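Local coordinates for lysozyme, putative (Bacillus anthracis, PDB 2WAG), which probably hydrolyses the glycan strands of bacterial cell-wall peptidoglycan as a family GH25 lysozyme, with retention of anomeric configuration, at residues I142-Q147 with W164-L169; E148-Y153 with P172-E177. One frame throughout, in Å; residues are numbered along the deposited sequence. Where two conformers were deposited one is given.

Interaction 1. Residues I142-Q147 with W164-L169; sequences ILYATQ and WIRSVL. With SO4 (sulfate ion), chain F.
Y144 presents its ring edge to the face of W164 in a T-shaped stack between neighbouring parallel strands of the TIM-barrel-like sheet, the two strands of a beta-alpha-beta unit. The planes stand at 79°, and CD1 of Y144 lies over the indole, 3.5 Å from CD2 of W164. In both residues CG is anti to the backbone N (chi1 168° in Y144), which swings each ring to the side of its own carbonyl carbon. I142 fills in at the indole edge, its CG2 3.8 Å from W164 CB. Flat rings with a polar rim suit this buried face: W164 NE1 binds N204, and Y144 OH binds Q184. The parallel register is held by W164 N to L143 O, A145 N to W164 O and R166 N to A145 O. On the other face of the sheet, toward helix 147-154, lie the small A145 and branched I165, I165 CD1 coming to 3.5 Å from A145 O.

Where the strands end, the long R166, in one of its two conformers, passes Y144, its CB 3.4 Å from Y144 OH, and bends at chi3. T146 lays CG2 over one guanidinium face, 3.5 Å from R166 NH1, while its OG1 weakly caps A149 N. The guanidinium edge meets a sulfate, probably from the crystallisation liquor: R166 NH2 donates to sulfate O1 at 2.9 Å, and sulfate O3 accepts from both R166 NE and V168 N.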
loop_
_atom_site.group_PDB
_atom_site.type_symbol
_atom_site.label_atom_id
_atom_site.label_comp_id
_atom_site.label_asym_id
_atom_site.label_seq_id
_atom_site.Cartn_x
_atom_site.Cartn_y
_atom_site.Cartn_z
ATOM N N ILE A 142 -7.677 4.192 -21.090
ATOM C CA ILE A 142 -8.095 3.714 -19.776
ATOM C C ILE A 142 -7.627 4.686 -18.698
ATOM O O ILE A 142 -6.470 5.103 -18.718
ATOM C CB ILE A 142 -7.447 2.330 -19.504
ATOM C CG1 ILE A 142 -7.908 1.277 -20.528
ATOM C CG2 ILE A 142 -7.782 1.862 -18.092
ATOM C CD1 ILE A 142 -6.937 0.129 -20.636
ATOM N N LEU A 143 -8.520 5.032 -17.768
ATOM C CA LEU A 143 -8.130 5.807 -16.593
ATOM C C LEU A 143 -8.103 4.892 -15.378
ATOM O O LEU A 143 -9.128 4.270 -15.063
ATOM C CB LEU A 143 -9.112 6.948 -16.327
ATOM C CG LEU A 143 -9.271 7.954 -17.471
ATOM C CD1 LEU A 143 -10.330 8.984 -17.127
ATOM C CD2 LEU A 143 -7.928 8.645 -17.807
ATOM N N TYR A 144 -6.939 4.803 -14.726
ATOM C CA TYR A 144 -6.841 4.136 -13.430
ATOM C C TYR A 144 -7.006 5.188 -12.361
ATOM O O TYR A 144 -6.427 6.280 -12.467
ATOM C CB TYR A 144 -5.469 3.492 -13.276
ATOM C CG TYR A 144 -5.183 3.021 -11.859
ATOM C CD1 TYR A 144 -5.489 1.721 -11.444
ATOM C CD2 TYR A 144 -4.598 3.895 -10.932
ATOM C CE1 TYR A 144 -5.207 1.304 -10.139
ATOM C CE2 TYR A 144 -4.335 3.497 -9.625
ATOM C CZ TYR A 144 -4.619 2.198 -9.239
ATOM O OH TYR A 144 -4.301 1.805 -7.956
ATOM N N ALA A 145 -7.732 4.856 -11.342
ATOM C CA ALA A 145 -7.888 5.748 -10.191
ATOM C C ALA A 145 -8.097 4.994 -8.900
ATOM O O ALA A 145 -8.613 3.933 -8.928
ATOM C CB ALA A 145 -9.065 6.704 -10.402
ATOM N N THR A 146 -7.698 5.631 -7.809
ATOM C CA THR A 146 -8.127 5.192 -6.486
ATOM C C THR A 146 -9.557 5.705 -6.234
ATOM O O THR A 146 -10.063 6.595 -6.948
ATOM C CB THR A 146 -7.198 5.775 -5.426
ATOM O OG1 THR A 146 -7.231 7.202 -5.563
ATOM C CG2 THR A 146 -5.766 5.240 -5.592
ATOM N N GLN A 147 -10.220 5.171 -5.214
ATOM C CA GLN A 147 -11.559 5.619 -4.871
ATOM C C GLN A 147 -11.619 7.129 -4.638
ATOM O O GLN A 147 -12.514 7.806 -5.143
ATOM C CB GLN A 147 -12.070 4.861 -3.636
ATOM C CG GLN A 147 -13.536 5.139 -3.283
ATOM C CD GLN A 147 -13.924 4.602 -1.909
ATOM O OE1 GLN A 147 -13.175 4.734 -0.940
ATOM N NE2 GLN A 147 -15.101 4.006 -1.820
ATOM N N TRP A 164 -10.353 1.766 -14.701
ATOM C CA TRP A 164 -9.626 0.749 -13.965
ATOM C C TRP A 164 -9.617 1.232 -12.510
ATOM O O TRP A 164 -9.004 2.258 -12.201
ATOM C CB TRP A 164 -8.224 0.611 -14.564
ATOM C CG TRP A 164 -7.259 -0.317 -13.874
ATOM C CD1 TRP A 164 -7.484 -1.170 -12.817
ATOM C CD2 TRP A 164 -5.885 -0.450 -14.222
ATOM N NE1 TRP A 164 -6.304 -1.823 -12.492
ATOM C CE2 TRP A 164 -5.306 -1.382 -13.330
ATOM C CE3 TRP A 164 -5.069 0.180 -15.177
ATOM C CZ2 TRP A 164 -3.944 -1.715 -13.379
ATOM C CZ3 TRP A 164 -3.740 -0.145 -15.238
ATOM C CH2 TRP A 164 -3.173 -1.074 -14.334
ATOM N N ILE A 165 -10.342 0.546 -11.623
ATOM C CA ILE A 165 -10.529 1.027 -10.246
ATOM C C ILE A 165 -9.704 0.217 -9.248
ATOM O O ILE A 165 -9.650 -1.020 -9.327
ATOM C CB ILE A 165 -12.042 0.997 -9.861
ATOM C CG1 ILE A 165 -12.288 1.663 -8.501
ATOM C CG2 ILE A 165 -12.621 -0.428 -9.900
ATOM C CD1 ILE A 165 -11.996 3.174 -8.452
ATOM N N ARG A 166 -9.063 0.907 -8.308
ATOM C CA ARG A 166 -8.428 0.210 -7.194
ATOM C C ARG A 166 -9.467 -0.082 -6.119
ATOM O O ARG A 166 -10.165 0.820 -5.652
ATOM C CB ARG A 166 -7.295 1.048 -6.590
ATOM C CG ARG A 166 -6.470 0.254 -5.577
ATOM C CD ARG A 166 -5.425 1.092 -4.841
ATOM N NE ARG A 166 -6.039 1.816 -3.728
ATOM C CZ ARG A 166 -5.428 2.755 -3.006
ATOM N NH1 ARG A 166 -4.174 3.119 -3.271
ATOM N NH2 ARG A 166 -6.084 3.335 -2.010
ATOM N N SER A 167 -9.548 -1.348 -5.721
ATOM C CA SER A 167 -10.400 -1.733 -4.601
ATOM C C SER A 167 -9.786 -2.937 -3.886
ATOM O O SER A 167 -10.104 -4.089 -4.217
ATOM C CB SER A 167 -11.810 -2.037 -5.094
ATOM O OG SER A 167 -12.704 -2.250 -4.012
ATOM N N VAL A 168 -8.859 -2.666 -2.970
ATOM C CA VAL A 168 -8.062 -3.741 -2.356
ATOM C C VAL A 168 -8.619 -4.261 -1.040
ATOM O O VAL A 168 -8.067 -5.219 -0.493
ATOM C CB VAL A 168 -6.564 -3.355 -2.198
ATOM C CG1 VAL A 168 -5.967 -2.938 -3.535
ATOM C CG2 VAL A 168 -6.349 -2.268 -1.164
ATOM N N LEU A 169 -9.719 -3.674 -0.564
ATOM C CA LEU A 169 -10.331 -4.127 0.699
ATOM C C LEU A 169 -11.776 -4.569 0.547
ATOM O O LEU A 169 -12.347 -5.156 1.468
ATOM C CB LEU A 169 -10.268 -2.997 1.746
ATOM C CG LEU A 169 -8.878 -2.593 2.231
ATOM C CD1 LEU A 169 -8.951 -1.376 3.202
ATOM C CD2 LEU A 169 -8.203 -3.764 2.866
HETATM S S SO4 F . -8.888 0.671 -1.323
HETATM O O1 SO4 F . -8.696 2.133 -1.439
HETATM O O2 SO4 F . -10.323 0.601 -1.351
HETATM O O3 SO4 F . -8.267 0.088 -2.446
HETATM O O4 SO4 F . -8.326 0.447 -0.022
HETATM O O HOH W 1 -2.765 3.084 -5.970
HETATM O O HOH W 2 -9.085 2.908 -4.033
#

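Interaction 2. Residues E148-Y153 with P172-E177; sequences EAYDLY and PSLSDE
Y150 reaches from its helix to L174 and D176, and this is the close-fitting, buried half of the contact. L174 sets a methyl squarely on the ring, a CH-pi contact with CD2 3.8 Å from the centroid of Y150 and only 8° off the ring normal. A branched leucine suits the spot because its other methyl, CD1, also comes within 3.6 Å of Y150 OH, while the same side chain packs on I163 and I165 of strand 162-166. Y150 stretches this far because its CG is anti to the backbone N, and its hydroxyl donates to D176 OD1 at 2.7 Å. That oxygen is met on its syn side and lies in the plane of the ring, although ring and carboxylate planes are 74° apart. D176 OD2 takes the backbone N of D156, so the carboxylate is gripped through both oxygens; a magnesium ion, whose site includes I154 and A157, lies about 3 Å from the D176 side chain and would probably favour a negative charge there.

The contact ties helix 147-154, the helix of a beta-alpha-beta unit, to the loop between strands 162-166 and 182-186. A type I turn from L174 to E177, closed by E177 N to L174 O, directs S175 toward the helix and lets the carboxylate of D176 come round to Y150.

Toward solvent the fit is looser and polar. S175 OG donates to D151 OD1 at 2.7 Å, coming from above the carboxylate plane, 50° out of it. Short polar side chains are well placed here, since water shares the work: one water donates to D151 OD1 and accepts from S175 N, its oxygen 2.9 Å from that N.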
loop_
_atom_site.group_PDB
_atom_site.type_symbol
_atom_site.label_atom_id
_atom_site.label_comp_id
_atom_site.label_asym_id
_atom_site.label_seq_id
_atom_site.Cartn_x
_atom_site.Cartn_y
_atom_site.Cartn_z
ATOM N N GLU A 148 -10.671 7.651 -3.872
ATOM C CA GLU A 148 -10.712 9.080 -3.556
ATOM C C GLU A 148 -10.504 9.942 -4.800
ATOM O O GLU A 148 -11.198 10.954 -4.987
ATOM C CB GLU A 148 -9.698 9.411 -2.450
ATOM C CG GLU A 148 -10.111 8.812 -1.103
ATOM C CD GLU A 148 -9.202 9.174 0.024
ATOM O OE1 GLU A 148 -7.991 9.376 -0.220
ATOM O OE2 GLU A 148 -9.704 9.245 1.174
ATOM N N ALA A 149 -9.554 9.556 -5.650
ATOM C CA ALA A 149 -9.332 10.313 -6.871
ATOM C C ALA A 149 -10.514 10.162 -7.832
ATOM O O ALA A 149 -10.904 11.128 -8.504
ATOM C CB ALA A 149 -8.003 9.910 -7.521
ATOM N N TYR A 150 -11.086 8.964 -7.907
ATOM C CA TYR A 150 -12.245 8.768 -8.745
ATOM C C TYR A 150 -13.362 9.699 -8.275
ATOM O O TYR A 150 -13.967 10.428 -9.077
ATOM C CB TYR A 150 -12.709 7.306 -8.688
ATOM C CG TYR A 150 -13.857 7.040 -9.632
ATOM C CD1 TYR A 150 -13.606 6.686 -10.955
ATOM C CD2 TYR A 150 -15.189 7.164 -9.227
ATOM C CE1 TYR A 150 -14.642 6.462 -11.845
ATOM C CE2 TYR A 150 -16.238 6.927 -10.108
ATOM C CZ TYR A 150 -15.956 6.591 -11.429
ATOM O OH TYR A 150 -16.990 6.350 -12.305
ATOM N N ASP A 151 -13.653 9.693 -6.981
ATOM C CA ASP A 151 -14.798 10.469 -6.500
ATOM C C ASP A 151 -14.619 11.969 -6.717
ATOM O O ASP A 151 -15.590 12.676 -6.968
ATOM C CB ASP A 151 -15.071 10.153 -5.029
ATOM C CG ASP A 151 -15.650 8.761 -4.833
ATOM O OD1 ASP A 151 -16.048 8.108 -5.826
ATOM O OD2 ASP A 151 -15.719 8.340 -3.661
ATOM N N LEU A 152 -13.375 12.435 -6.660
ATOM C CA LEU A 152 -13.087 13.862 -6.759
ATOM C C LEU A 152 -12.803 14.379 -8.173
ATOM O O LEU A 152 -12.892 15.583 -8.418
ATOM C CB LEU A 152 -11.923 14.231 -5.832
ATOM C CG LEU A 152 -12.259 14.376 -4.347
ATOM C CD1 LEU A 152 -10.992 14.350 -3.505
ATOM C CD2 LEU A 152 -13.049 15.651 -4.095
ATOM N N TYR A 153 -12.450 13.509 -9.115
ATOM C CA TYR A 153 -12.092 13.941 -10.423
ATOM C C TYR A 153 -12.744 13.191 -11.583
ATOM O O TYR A 153 -12.838 13.718 -12.617
ATOM C CB TYR A 153 -10.595 13.885 -10.576
ATOM C CG TYR A 153 -9.842 14.691 -9.551
ATOM C CD1 TYR A 153 -10.116 16.023 -9.370
ATOM C CD2 TYR A 153 -8.891 14.133 -8.764
ATOM C CE1 TYR A 153 -9.424 16.760 -8.429
ATOM C CE2 TYR A 153 -8.219 14.845 -7.837
ATOM C CZ TYR A 153 -8.478 16.160 -7.682
ATOM O OH TYR A 153 -7.784 16.865 -6.725
ATOM N N PRO A 172 -15.550 -4.409 -5.845
ATOM C CA PRO A 172 -15.409 -3.159 -6.590
ATOM C C PRO A 172 -16.732 -2.484 -6.884
ATOM O O PRO A 172 -17.708 -3.139 -7.255
ATOM C CB PRO A 172 -14.762 -3.614 -7.897
ATOM C CG PRO A 172 -15.310 -5.036 -8.090
ATOM C CD PRO A 172 -15.355 -5.605 -6.685
ATOM N N SER A 173 -16.783 -1.170 -6.705
ATOM C CA SER A 173 -17.940 -0.398 -7.166
ATOM C C SER A 173 -17.613 1.075 -7.249
ATOM O O SER A 173 -16.891 1.627 -6.416
ATOM C CB SER A 173 -19.155 -0.580 -6.257
ATOM O OG SER A 173 -18.983 0.174 -5.069
ATOM N N LEU A 174 -18.187 1.703 -8.260
ATOM C CA LEU A 174 -17.952 3.117 -8.550
ATOM C C LEU A 174 -19.149 3.907 -8.046
ATOM O O LEU A 174 -20.290 3.465 -8.195
ATOM C CB LEU A 174 -17.754 3.331 -10.057
ATOM C CG LEU A 174 -16.556 2.574 -10.656
ATOM C CD1 LEU A 174 -16.496 2.746 -12.166
ATOM C CD2 LEU A 174 -15.254 3.022 -9.990
ATOM N N SER A 175 -18.879 5.073 -7.454
ATOM C CA SER A 175 -19.911 5.819 -6.723
ATOM C C SER A 175 -21.018 6.395 -7.613
ATOM O O SER A 175 -22.089 6.733 -7.111
ATOM C CB SER A 175 -19.282 6.944 -5.901
ATOM O OG SER A 175 -18.585 7.819 -6.766
ATOM N N ASP A 176 -20.745 6.544 -8.903
ATOM C CA ASP A 176 -21.765 6.979 -9.873
ATOM C C ASP A 176 -22.428 5.801 -10.591
ATOM O O ASP A 176 -23.153 5.994 -11.577
ATOM C CB ASP A 176 -21.183 7.972 -10.889
ATOM C CG ASP A 176 -19.970 7.447 -11.618
ATOM O OD1 ASP A 176 -19.480 6.330 -11.302
ATOM O OD2 ASP A 176 -19.501 8.168 -12.529
ATOM N N GLU A 177 -22.186 4.597 -10.069
ATOM C CA GLU A 177 -22.777 3.350 -10.590
ATOM C C GLU A 177 -22.299 2.953 -11.989
ATOM O O GLU A 177 -22.864 2.094 -12.636
ATOM C CB GLU A 177 -24.318 3.366 -10.490
ATOM C CG GLU A 177 -24.791 3.488 -9.037
ATOM C CD GLU A 177 -26.295 3.335 -8.874
ATOM O OE1 GLU A 177 -27.018 3.236 -9.892
ATOM O OE2 GLU A 177 -26.749 3.318 -7.710
HETATM O O HOH W 3 -16.215 5.427 -6.318
#

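Overall arrangement
Coming from the N terminus, the chain builds the earlier strands and helices, then reaches 142-147, half of interaction 1, and runs directly on into 148-153, half of interaction 2. After the rest of the helix and a loop it returns as 164-169, which closes the first loop of 16 intervening residues. Shortly afterwards 172-177 closes the second, of 18. The segments alternate, so the two loops cross. Interaction 1 pairs neighbouring strands; interaction 2 brings the loop beyond the second strand back onto the connecting helix. They meet where I165 CG1 packs on L174 CD2, 3.6 Å apart, and where A145 CB approaches Y150 N, joining sheet, helix and loop.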